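Apolipophorin-3b (Locusta migratoria, PDB 1AEP) assists in loading diacylglycerol into lipophorin, covering the hydrophobic surface that expands as the particle takes up lipid for transport during flight. Local coordinates at residues T56-E62 and L74-R79; K51-V55 and A137-T141; N6-A10 and Q131-Q135; N80-I85 and N107-W112. All coordinates share one frame; numbering follows the deposited sequence.

Contact 1. Residues T56-E62 and L74-R79; sequences TTSLKQE and LNAFAR
Thr56 turns OG1 to the side of its own backbone N (chi1 -85°), and this rotation sets the hydroxyl against the carbonyl of Ala78 on the neighbouring helix. Leu74 has CG opposite its backbone N (chi1 -179°), which carries its two methyls across to Leu59 and Glu62. The helices here run antiparallel, with axes 8.3 Å apart. Thr56 OG1 donates to Ala78 O at 3.1 Å, coming in above the carbonyl plane; it also makes a weak bond with Ile52 O in its own helix. Ala78 has little bulk and lets the backbones close in, Thr56 CA to Ala78 CA at 4.5 Å; its CB also packs 4.1 Å from Lys60 CG. Further in, Leu59 and Leu74 meet at about a right angle, Leu59 CG to Leu74 CD1 at 4.0 Å, while Leu59 CD2 approaches Phe77 CE2 obliquely at 4.0 Å. Glu62 lays its CB and CG on Leu74 CD2, and its carboxylate turns off to His66. With an alanine at Thr56, the bond to Ala78 O and the CG2 packing against Ala78 CB would be gone, and that carbonyl would probably lose its side-chain donor from the facing helix. At the outer margin the extended Lys60 chain brings CE over one face of the Arg79 guanidinium, with Lys60 NZ 3.4 Å from Arg79 NH1, although Arg79 is poorly ordered. In this amphipathic helix pair the leucines, Ala78 and Phe77 do most of the packing, the buried Thr56-Ala78 bond adds one polar tie, and the two like charges at the margin probably contribute no cohesion.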
loop_
_atom_site.group_PDB
_atom_site.type_symbol
_atom_site.label_atom_id
_atom_site.label_comp_id
_atom_site.label_asym_id
_atom_site.label_seq_id
_atom_site.Cartn_x
_atom_site.Cartn_y
_atom_site.Cartn_z
ATOM N N THR A 56 -0.739 -8.718 3.327
ATOM C CA THR A 56 0.436 -9.332 3.893
ATOM C C THR A 56 0.152 -10.709 4.462
ATOM O O THR A 56 0.897 -11.657 4.261
ATOM C CB THR A 56 0.887 -8.411 5.013
ATOM O OG1 THR A 56 1.687 -7.390 4.464
ATOM C CG2 THR A 56 1.662 -9.230 5.995
ATOM N N THR A 57 -0.965 -10.816 5.178
ATOM C CA THR A 57 -1.384 -12.064 5.783
ATOM C C THR A 57 -1.836 -13.095 4.779
ATOM O O THR A 57 -1.558 -14.277 4.871
ATOM C CB THR A 57 -2.443 -11.805 6.846
ATOM O OG1 THR A 57 -1.769 -11.077 7.834
ATOM C CG2 THR A 57 -2.919 -13.122 7.419
ATOM N N SER A 58 -2.503 -12.643 3.766
ATOM C CA SER A 58 -2.938 -13.624 2.817
ATOM C C SER A 58 -1.819 -14.124 1.916
ATOM O O SER A 58 -1.857 -15.238 1.409
ATOM C CB SER A 58 -4.110 -13.038 2.070
ATOM O OG SER A 58 -3.617 -12.136 1.139
ATOM N N LEU A 59 -0.803 -13.313 1.724
ATOM C CA LEU A 59 0.333 -13.686 0.907
ATOM C C LEU A 59 1.262 -14.574 1.711
ATOM O O LEU A 59 1.942 -15.442 1.187
ATOM C CB LEU A 59 1.117 -12.383 0.668
ATOM C CG LEU A 59 1.245 -11.804 -0.732
ATOM C CD1 LEU A 59 0.193 -12.322 -1.642
ATOM C CD2 LEU A 59 1.156 -10.300 -0.580
ATOM N N LYS A 60 1.308 -14.339 3.014
ATOM C CA LYS A 60 2.138 -15.166 3.840
ATOM C C LYS A 60 1.626 -16.619 3.720
ATOM O O LYS A 60 2.377 -17.582 3.678
ATOM C CB LYS A 60 2.040 -14.686 5.287
ATOM C CG LYS A 60 3.260 -13.921 5.767
ATOM C CD LYS A 60 2.947 -12.902 6.854
ATOM C CE LYS A 60 4.202 -12.461 7.578
ATOM N NZ LYS A 60 3.974 -11.417 8.576
ATOM N N GLN A 61 0.303 -16.718 3.668
ATOM C CA GLN A 61 -0.411 -17.988 3.587
ATOM C C GLN A 61 -0.139 -18.731 2.312
ATOM O O GLN A 61 0.014 -19.954 2.254
ATOM C CB GLN A 61 -1.896 -17.646 3.575
ATOM C CG GLN A 61 -2.740 -18.871 3.911
ATOM C CD GLN A 61 -3.997 -18.901 3.099
ATOM O OE1 GLN A 61 -4.375 -19.973 2.643
ATOM N NE2 GLN A 61 -4.609 -17.718 2.923
ATOM N N GLU A 62 -0.085 -17.947 1.278
ATOM C CA GLU A 62 0.193 -18.492 -0.008
ATOM C C GLU A 62 1.587 -19.100 -0.031
ATOM O O GLU A 62 1.802 -20.216 -0.503
ATOM C CB GLU A 62 0.110 -17.335 -0.990
ATOM C CG GLU A 62 0.135 -17.794 -2.452
ATOM C CD GLU A 62 -1.029 -18.663 -2.785
ATOM O OE1 GLU A 62 -2.067 -18.689 -2.125
ATOM O OE2 GLU A 62 -0.798 -19.389 -3.852
ATOM N N LEU A 74 8.406 -14.588 -1.247
ATOM C CA LEU A 74 7.016 -14.172 -1.168
ATOM C C LEU A 74 6.691 -13.732 0.249
ATOM O O LEU A 74 6.129 -12.661 0.504
ATOM C CB LEU A 74 6.069 -15.274 -1.647
ATOM C CG LEU A 74 4.631 -14.796 -1.562
ATOM C CD1 LEU A 74 4.565 -13.459 -2.251
ATOM C CD2 LEU A 74 3.736 -15.774 -2.260
ATOM N N ASN A 75 7.101 -14.586 1.181
ATOM C CA ASN A 75 6.941 -14.351 2.594
ATOM C C ASN A 75 7.670 -13.071 2.970
ATOM O O ASN A 75 7.162 -12.232 3.701
ATOM C CB ASN A 75 7.499 -15.559 3.352
ATOM C CG ASN A 75 6.889 -15.751 4.710
ATOM O OD1 ASN A 75 7.286 -15.083 5.670
ATOM N ND2 ASN A 75 5.907 -16.676 4.792
ATOM N N ALA A 76 8.866 -12.917 2.423
ATOM C CA ALA A 76 9.655 -11.721 2.660
ATOM C C ALA A 76 8.903 -10.469 2.267
ATOM O O ALA A 76 8.777 -9.525 3.042
ATOM C CB ALA A 76 10.904 -11.779 1.800
ATOM N N PHE A 77 8.429 -10.442 1.029
ATOM C CA PHE A 77 7.716 -9.306 0.520
ATOM C C PHE A 77 6.610 -8.897 1.441
ATOM O O PHE A 77 6.455 -7.732 1.793
ATOM C CB PHE A 77 7.177 -9.643 -0.838
ATOM C CG PHE A 77 6.218 -8.628 -1.393
ATOM C CD1 PHE A 77 6.585 -7.315 -1.636
ATOM C CD2 PHE A 77 4.948 -9.014 -1.802
ATOM C CE1 PHE A 77 5.700 -6.414 -2.218
ATOM C CE2 PHE A 77 4.042 -8.121 -2.358
ATOM C CZ PHE A 77 4.399 -6.797 -2.553
ATOM N N ALA A 78 5.832 -9.880 1.826
ATOM C CA ALA A 78 4.766 -9.590 2.722
ATOM C C ALA A 78 5.278 -8.907 3.987
ATOM O O ALA A 78 4.771 -7.866 4.381
ATOM C CB ALA A 78 4.121 -10.884 3.102
ATOM N N ARG A 79 6.265 -9.522 4.645
ATOM C CA ARG A 79 6.819 -8.983 5.877
ATOM C C ARG A 79 7.182 -7.527 5.708
ATOM O O ARG A 79 6.852 -6.680 6.517
ATOM C CB ARG A 79 8.030 -9.741 6.395
ATOM C CG ARG A 79 7.654 -10.924 7.281
ATOM C CD ARG A 79 8.844 -11.645 7.915
ATOM N NE ARG A 79 8.581 -13.060 8.248
ATOM C CZ ARG A 79 7.678 -13.515 9.133
ATOM N NH1 ARG A 79 6.894 -12.691 9.850
ATOM N NH2 ARG A 79 7.556 -14.839 9.314
#

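Contact 2. Residues K51-V55 and A137-T141; sequences KIAEV and AAEKT
A single carboxylate oxygen, Glu54 OE1, stands between two lysines, Lys140 on the facing helix and Lys51 on its own, forming a salt-bridge network over the seam between two antiparallel helices of the five-helix bundle. The link from Glu54 OE1 to Lys140 NZ is long at 3.8 Å, the one to Lys51 NZ is weak, and Glu54 is poorly ordered, so this is a loose outer clasp. Beneath it the seam is largely apolar. The axes lie 9.5 Å apart, the directions 176° from each other. Val55 has the largest share: its CG1 meets Ala137 CB at 3.5 Å, while its CG2 rests against Lys140 CB at 3.9 Å, the two side chains lying alongside with opposite headings. Ile52 reaches over with CD1, which touches Thr141 CG2 at 3.6 Å. Trp112 and Val108 of helix 94-121 also pack against Thr141. An alanine in place of Thr141 would remove both methyl and hydroxyl, and is likely to leave Ile52 CD1 facing a gap and Ala137 O with only the backbone donor from this position. The buried hydroxyl is satisfied within its own helix, its OG1 swung beside the backbone N (chi1 -51°): Thr141 OG1 donates to Ala137 O at 2.7 Å, and Thr141 N reaches the same oxygen from the opposite face of the carbonyl plane.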
loop_
_atom_site.group_PDB
_atom_site.type_symbol
_atom_site.label_atom_id
_atom_site.label_comp_id
_atom_site.label_asym_id
_atom_site.label_seq_id
_atom_site.Cartn_x
_atom_site.Cartn_y
_atom_site.Cartn_z
ATOM N N LYS A 51 -5.878 -2.601 5.705
ATOM C CA LYS A 51 -6.001 -3.309 4.465
ATOM C C LYS A 51 -4.672 -3.936 4.022
ATOM O O LYS A 51 -4.642 -5.110 3.666
ATOM C CB LYS A 51 -6.564 -2.391 3.410
ATOM C CG LYS A 51 -8.049 -2.186 3.597
ATOM C CD LYS A 51 -8.833 -3.404 3.186
ATOM C CE LYS A 51 -10.334 -3.272 3.428
ATOM N NZ LYS A 51 -11.072 -4.547 3.436
ATOM N N ILE A 52 -3.579 -3.161 4.032
ATOM C CA ILE A 52 -2.250 -3.645 3.657
ATOM C C ILE A 52 -1.792 -4.821 4.502
ATOM O O ILE A 52 -1.128 -5.764 4.064
ATOM C CB ILE A 52 -1.223 -2.534 3.788
ATOM C CG1 ILE A 52 -1.535 -1.604 2.638
ATOM C CG2 ILE A 52 0.192 -3.085 3.655
ATOM C CD1 ILE A 52 -0.769 -2.006 1.385
ATOM N N ALA A 53 -2.165 -4.773 5.748
ATOM C CA ALA A 53 -1.828 -5.863 6.608
ATOM C C ALA A 53 -2.635 -7.120 6.236
ATOM O O ALA A 53 -2.220 -8.259 6.457
ATOM C CB ALA A 53 -2.117 -5.366 8.014
ATOM N N GLU A 54 -3.816 -6.913 5.661
ATOM C CA GLU A 54 -4.653 -8.027 5.261
ATOM C C GLU A 54 -3.980 -8.839 4.188
ATOM O O GLU A 54 -3.946 -10.070 4.245
ATOM C CB GLU A 54 -5.979 -7.529 4.682
ATOM C CG GLU A 54 -7.221 -8.293 5.140
ATOM C CD GLU A 54 -8.418 -7.392 5.168
ATOM O OE1 GLU A 54 -9.105 -7.199 4.205
ATOM O OE2 GLU A 54 -8.572 -6.826 6.365
ATOM N N VAL A 55 -3.464 -8.108 3.197
ATOM C CA VAL A 55 -2.753 -8.615 2.052
ATOM C C VAL A 55 -1.553 -9.389 2.520
ATOM O O VAL A 55 -1.360 -10.568 2.203
ATOM C CB VAL A 55 -2.269 -7.378 1.265
ATOM C CG1 VAL A 55 -1.317 -7.717 0.171
ATOM C CG2 VAL A 55 -3.443 -6.663 0.683
ATOM N N ALA A 137 -3.766 -9.377 -4.565
ATOM C CA ALA A 137 -3.181 -8.502 -3.570
ATOM C C ALA A 137 -2.902 -7.098 -4.109
ATOM O O ALA A 137 -3.041 -6.098 -3.401
ATOM C CB ALA A 137 -1.912 -9.126 -3.026
ATOM N N ALA A 138 -2.488 -7.034 -5.374
ATOM C CA ALA A 138 -2.200 -5.764 -5.985
ATOM C C ALA A 138 -3.464 -4.955 -6.126
ATOM O O ALA A 138 -3.441 -3.752 -5.971
ATOM C CB ALA A 138 -1.435 -5.857 -7.282
ATOM N N GLU A 139 -4.565 -5.659 -6.389
ATOM C CA GLU A 139 -5.838 -5.017 -6.562
ATOM C C GLU A 139 -6.353 -4.445 -5.266
ATOM O O GLU A 139 -6.875 -3.331 -5.214
ATOM C CB GLU A 139 -6.839 -5.979 -7.178
ATOM C CG GLU A 139 -6.889 -5.775 -8.703
ATOM C CD GLU A 139 -7.362 -6.994 -9.428
ATOM O OE1 GLU A 139 -8.078 -7.821 -8.902
ATOM O OE2 GLU A 139 -6.922 -7.073 -10.660
ATOM N N LYS A 140 -6.184 -5.242 -4.208
ATOM C CA LYS A 140 -6.590 -4.857 -2.864
ATOM C C LYS A 140 -5.820 -3.642 -2.388
ATOM O O LYS A 140 -6.351 -2.826 -1.650
ATOM C CB LYS A 140 -6.341 -5.940 -1.854
ATOM C CG LYS A 140 -7.396 -7.014 -1.874
ATOM C CD LYS A 140 -7.744 -7.418 -0.463
ATOM C CE LYS A 140 -8.203 -8.862 -0.367
ATOM N NZ LYS A 140 -8.741 -9.201 0.961
ATOM N N THR A 141 -4.560 -3.535 -2.796
ATOM C CA THR A 141 -3.737 -2.405 -2.424
ATOM C C THR A 141 -4.190 -1.146 -3.176
ATOM O O THR A 141 -4.234 -0.038 -2.635
ATOM C CB THR A 141 -2.244 -2.773 -2.637
ATOM O OG1 THR A 141 -1.965 -4.006 -1.999
ATOM C CG2 THR A 141 -1.317 -1.681 -2.131
#

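Contact 3. Residues N6-A10 and Q131-Q135; sequences NIAEA and QSALQ
The first turns of two helices of the bundle, 7-25 and 131-154, are joined here near one end of the fold, with Ile7 as the apolar link between them. Its CG1 branch lies beside the backbone N and runs on extended (chi2 152°), which carries CD1 over to the other helix. There Ile7 CD1 meets Gln131 CG at 3.5 Å and Leu134 CB at 3.9 Å. The aliphatic part of Gln131 lies alongside Ile7, and its amide turns to Asn6. Ile7 also packs on Ala116, and Leu134 on Thr119, both of helix 94-121, which places this pair over a third helix. Beyond the apolar link three amides gather. Those of Asn6 and Gln131 are nearly coplanar, with planes 13° apart, and Gln131 OE1 sits 3.6 Å from Asn6 CB. The Gln135 amide is turned 46° against that of Asn6, with Asn6 OD1 3.6 Å from Gln135 NE2. These outer amides approach loosely without hydrogen bonds, and Asn6 is exposed and poorly ordered, so the hold rests largely on Ile7, with the Gln135 chain beside it. Gln135 comes back along Ile7 in the reverse direction and places its NE2 3.9 Å from Ile7 CG1.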
loop_
_atom_site.group_PDB
_atom_site.type_symbol
_atom_site.label_atom_id
_atom_site.label_comp_id
_atom_site.label_asym_id
_atom_site.label_seq_id
_atom_site.Cartn_x
_atom_site.Cartn_y
_atom_site.Cartn_z
ATOM N N ASN A 6 1.200 -8.915 -16.672
ATOM C CA ASN A 6 -0.106 -8.805 -16.019
ATOM C C ASN A 6 0.015 -8.116 -14.688
ATOM O O ASN A 6 -0.697 -7.153 -14.385
ATOM C CB ASN A 6 -0.785 -10.148 -15.801
ATOM C CG ASN A 6 -2.249 -9.984 -16.122
ATOM O OD1 ASN A 6 -3.117 -10.818 -15.746
ATOM N ND2 ASN A 6 -2.542 -8.878 -16.825
ATOM N N ILE A 7 0.934 -8.654 -13.889
ATOM C CA ILE A 7 1.229 -8.066 -12.614
ATOM C C ILE A 7 1.731 -6.664 -12.889
ATOM O O ILE A 7 1.332 -5.694 -12.240
ATOM C CB ILE A 7 2.174 -8.929 -11.799
ATOM C CG1 ILE A 7 1.280 -9.950 -11.165
ATOM C CG2 ILE A 7 2.874 -8.185 -10.652
ATOM C CD1 ILE A 7 2.046 -11.230 -10.899
ATOM N N ALA A 8 2.579 -6.594 -13.901
ATOM C CA ALA A 8 3.133 -5.353 -14.367
ATOM C C ALA A 8 2.038 -4.318 -14.488
ATOM O O ALA A 8 2.131 -3.208 -13.955
ATOM C CB ALA A 8 3.706 -5.643 -15.736
ATOM N N GLU A 9 0.986 -4.718 -15.176
ATOM C CA GLU A 9 -0.124 -3.815 -15.338
ATOM C C GLU A 9 -0.679 -3.373 -14.019
ATOM O O GLU A 9 -0.722 -2.176 -13.712
ATOM C CB GLU A 9 -1.267 -4.356 -16.171
ATOM C CG GLU A 9 -1.829 -3.210 -17.050
ATOM C CD GLU A 9 -3.327 -3.200 -17.143
ATOM O OE1 GLU A 9 -3.887 -4.332 -16.750
ATOM O OE2 GLU A 9 -3.953 -2.242 -17.555
ATOM N N ALA A 10 -1.133 -4.364 -13.261
ATOM C CA ALA A 10 -1.701 -4.118 -11.955
ATOM C C ALA A 10 -0.867 -3.118 -11.166
ATOM O O ALA A 10 -1.355 -2.099 -10.670
ATOM C CB ALA A 10 -1.787 -5.431 -11.215
ATOM N N GLN A 131 1.065 -16.151 -9.111
ATOM C CA GLN A 131 0.592 -15.024 -9.895
ATOM C C GLN A 131 -0.817 -14.545 -9.512
ATOM O O GLN A 131 -1.033 -13.360 -9.291
ATOM C CB GLN A 131 0.805 -15.313 -11.407
ATOM C CG GLN A 131 0.661 -14.114 -12.372
ATOM C CD GLN A 131 -0.719 -14.018 -13.014
ATOM O OE1 GLN A 131 -0.971 -13.108 -13.834
ATOM N NE2 GLN A 131 -1.637 -14.918 -12.640
ATOM N N SER A 132 -1.775 -15.461 -9.400
ATOM C CA SER A 132 -3.114 -15.053 -9.018
ATOM C C SER A 132 -3.129 -14.254 -7.706
ATOM O O SER A 132 -3.660 -13.148 -7.624
ATOM C CB SER A 132 -4.059 -16.233 -8.965
ATOM O OG SER A 132 -4.636 -16.402 -10.247
ATOM N N ALA A 133 -2.499 -14.829 -6.689
ATOM C CA ALA A 133 -2.377 -14.234 -5.382
ATOM C C ALA A 133 -1.743 -12.857 -5.422
ATOM O O ALA A 133 -2.251 -11.911 -4.838
ATOM C CB ALA A 133 -1.556 -15.133 -4.522
ATOM N N LEU A 134 -0.613 -12.750 -6.105
ATOM C CA LEU A 134 0.045 -11.470 -6.216
ATOM C C LEU A 134 -0.919 -10.471 -6.834
ATOM O O LEU A 134 -1.029 -9.340 -6.368
ATOM C CB LEU A 134 1.263 -11.580 -7.134
ATOM C CG LEU A 134 2.532 -12.097 -6.459
ATOM C CD1 LEU A 134 3.740 -12.118 -7.446
ATOM C CD2 LEU A 134 2.816 -11.271 -5.220
ATOM N N GLN A 135 -1.615 -10.895 -7.889
ATOM C CA GLN A 135 -2.541 -10.026 -8.603
ATOM C C GLN A 135 -3.684 -9.559 -7.732
ATOM O O GLN A 135 -4.033 -8.381 -7.704
ATOM C CB GLN A 135 -3.121 -10.667 -9.872
ATOM C CG GLN A 135 -4.116 -9.794 -10.631
ATOM C CD GLN A 135 -3.726 -9.443 -12.050
ATOM O OE1 GLN A 135 -4.572 -8.995 -12.856
ATOM N NE2 GLN A 135 -2.446 -9.637 -12.359
#

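Contact 4. Residues N80-I85 and N107-W112; sequences NLNNSI and NVGHQW
Leu81, Gln111 and Ser84 carry most of this contact, where residues 80-85 meet the middle of helix 94-121. Leu81 CD2 touches Val108 CG1 at 4.1 Å, the two side chains meeting at about a right angle, while its other methyl, Leu81 CD1, comes obliquely to Trp112 NE1 at 4.3 Å. Leu81 also rests on Thr56 of helix 36-63. Gln111 reaches across in the opposite sense: its chain bends at chi2 and runs beside Leu81, with Gln111 NE2 3.8 Å from Leu81 CD2. That nitrogen donates to Ser84 OG at 3.3 Å, a bond bent to 144° at the hydrogen, with the oxygen tilted 22° from the Gln111 amide plane. Ser84 places OG between its backbone N and carbonyl carbon (chi1 52°), where it can take this bond and give a weak one back to Leu81 O in the preceding turn. Its hydroxyl thus ties this part of the chain to helix 94-121. On the outer side Ser84 CB packs on Asn107 CB at 3.5 Å; on the inner side Ile85 CG2 lies 4.1 Å from Val108 CG2, and Ile85 continues to Phe48 and Ile52. Trp112 carries the apolar layer onward to Val11 and Leu14 of helix 7-25 and, edge-to-face, to the Phe77 ring. Valine, leucine and tryptophan inside, amides and a serine toward the outside: this is the segregation of the amphipathic helices that build the apolipophorin-III bundle.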
loop_
_atom_site.group_PDB
_atom_site.type_symbol
_atom_site.label_atom_id
_atom_site.label_comp_id
_atom_site.label_asym_id
_atom_site.label_seq_id
_atom_site.Cartn_x
_atom_site.Cartn_y
_atom_site.Cartn_z
ATOM N N ASN A 80 7.857 -7.252 4.609
ATOM C CA ASN A 80 8.272 -5.910 4.288
ATOM C C ASN A 80 7.125 -4.936 4.115
ATOM O O ASN A 80 7.196 -3.824 4.637
ATOM C CB ASN A 80 9.118 -5.931 3.036
ATOM C CG ASN A 80 10.483 -6.221 3.471
ATOM O OD1 ASN A 80 11.244 -5.315 3.808
ATOM N ND2 ASN A 80 10.798 -7.543 3.596
ATOM N N LEU A 81 6.081 -5.347 3.360
ATOM C CA LEU A 81 4.944 -4.482 3.162
ATOM C C LEU A 81 4.442 -4.050 4.512
ATOM O O LEU A 81 4.151 -2.897 4.745
ATOM C CB LEU A 81 3.791 -5.269 2.587
ATOM C CG LEU A 81 3.743 -5.186 1.108
ATOM C CD1 LEU A 81 2.511 -5.978 0.710
ATOM C CD2 LEU A 81 3.565 -3.742 0.772
ATOM N N ASN A 82 4.403 -5.022 5.430
ATOM C CA ASN A 82 3.961 -4.786 6.787
ATOM C C ASN A 82 4.844 -3.804 7.542
ATOM O O ASN A 82 4.386 -3.032 8.379
ATOM C CB ASN A 82 3.988 -6.056 7.573
ATOM C CG ASN A 82 3.253 -5.792 8.830
ATOM O OD1 ASN A 82 2.110 -5.300 8.775
ATOM N ND2 ASN A 82 3.916 -6.067 9.934
ATOM N N ASN A 83 6.125 -3.835 7.256
ATOM C CA ASN A 83 7.026 -2.954 7.950
ATOM C C ASN A 83 6.928 -1.509 7.508
ATOM O O ASN A 83 7.187 -0.582 8.271
ATOM C CB ASN A 83 8.459 -3.484 8.037
ATOM C CG ASN A 83 8.472 -4.805 8.802
ATOM O OD1 ASN A 83 9.522 -5.434 8.992
ATOM N ND2 ASN A 83 7.280 -5.250 9.235
ATOM N N SER A 84 6.545 -1.304 6.273
ATOM C CA SER A 84 6.453 0.060 5.841
ATOM C C SER A 84 5.174 0.749 6.260
ATOM O O SER A 84 5.047 1.949 6.068
ATOM C CB SER A 84 6.872 0.320 4.411
ATOM O OG SER A 84 6.208 -0.547 3.540
ATOM N N ILE A 85 4.237 0.011 6.874
ATOM C CA ILE A 85 2.987 0.633 7.318
ATOM C C ILE A 85 2.735 0.699 8.838
ATOM O O ILE A 85 2.154 1.671 9.322
ATOM C CB ILE A 85 1.727 0.234 6.551
ATOM C CG1 ILE A 85 1.638 -1.271 6.287
ATOM C CG2 ILE A 85 1.597 1.032 5.272
ATOM C CD1 ILE A 85 0.894 -2.029 7.378
ATOM N N ASN A 107 6.438 3.937 0.047
ATOM C CA ASN A 107 7.139 2.677 0.217
ATOM C C ASN A 107 6.333 1.459 -0.283
ATOM O O ASN A 107 6.902 0.481 -0.765
ATOM C CB ASN A 107 7.434 2.418 1.679
ATOM C CG ASN A 107 8.342 3.463 2.219
ATOM O OD1 ASN A 107 8.433 3.636 3.447
ATOM N ND2 ASN A 107 8.973 4.179 1.304
ATOM N N VAL A 108 5.004 1.504 -0.161
ATOM C CA VAL A 108 4.168 0.394 -0.601
ATOM C C VAL A 108 4.238 0.248 -2.110
ATOM O O VAL A 108 4.263 -0.851 -2.657
ATOM C CB VAL A 108 2.733 0.582 -0.114
ATOM C CG1 VAL A 108 1.785 -0.358 -0.806
ATOM C CG2 VAL A 108 2.722 0.310 1.373
ATOM N N GLY A 109 4.298 1.391 -2.781
ATOM C CA GLY A 109 4.395 1.410 -4.223
ATOM C C GLY A 109 5.716 0.856 -4.740
ATOM O O GLY A 109 5.750 0.102 -5.718
ATOM N N HIS A 110 6.808 1.250 -4.073
ATOM C CA HIS A 110 8.145 0.826 -4.459
ATOM C C HIS A 110 8.351 -0.649 -4.288
ATOM O O HIS A 110 8.950 -1.292 -5.135
ATOM C CB HIS A 110 9.249 1.623 -3.821
ATOM C CG HIS A 110 9.201 3.003 -4.337
ATOM N ND1 HIS A 110 9.705 4.046 -3.580
ATOM C CD2 HIS A 110 8.715 3.494 -5.505
ATOM C CE1 HIS A 110 9.505 5.139 -4.304
ATOM N NE2 HIS A 110 8.929 4.855 -5.462
ATOM N N GLN A 111 7.817 -1.166 -3.192
ATOM C CA GLN A 111 7.883 -2.567 -2.876
ATOM C C GLN A 111 7.084 -3.413 -3.871
ATOM O O GLN A 111 7.430 -4.562 -4.147
ATOM C CB GLN A 111 7.386 -2.727 -1.472
ATOM C CG GLN A 111 8.547 -2.913 -0.513
ATOM C CD GLN A 111 8.252 -2.314 0.839
ATOM O OE1 GLN A 111 8.890 -1.357 1.296
ATOM N NE2 GLN A 111 7.227 -2.874 1.475
ATOM N N TRP A 112 6.010 -2.825 -4.407
ATOM C CA TRP A 112 5.191 -3.471 -5.397
ATOM C C TRP A 112 5.932 -3.523 -6.713
ATOM O O TRP A 112 5.909 -4.535 -7.401
ATOM C CB TRP A 112 3.836 -2.807 -5.559
ATOM C CG TRP A 112 2.884 -3.566 -4.711
ATOM C CD1 TRP A 112 2.339 -3.142 -3.551
ATOM C CD2 TRP A 112 2.422 -4.911 -4.928
ATOM N NE1 TRP A 112 1.568 -4.135 -3.020
ATOM C CE2 TRP A 112 1.562 -5.222 -3.850
ATOM C CE3 TRP A 112 2.591 -5.872 -5.946
ATOM C CZ2 TRP A 112 0.904 -6.469 -3.725
ATOM C CZ3 TRP A 112 1.979 -7.099 -5.813
ATOM C CH2 TRP A 112 1.142 -7.406 -4.720
#

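Overall arrangement
All four contacts lie in one half of a single bundle of five helices, their centres 11 to 16 Å apart. Contacts 1 and 2 share helix 36-63, contacts 1 and 4 helix 69-83, and contacts 2 and 3 helix 131-154; helix 94-121 enters through contact 4. Contacts 1 and 4 follow each other along the chain and nest inside the loops closed by contacts 2 and 3, which cross. Trp112 touches residues of the other three, so the contacts meet in one apolar core. Because helices far apart in sequence are joined largely by side-chain packing, the monomer could plausibly open to spread its apolar faces on lipophorin, consistent with its equilibrium between soluble and lipoprotein-bound forms.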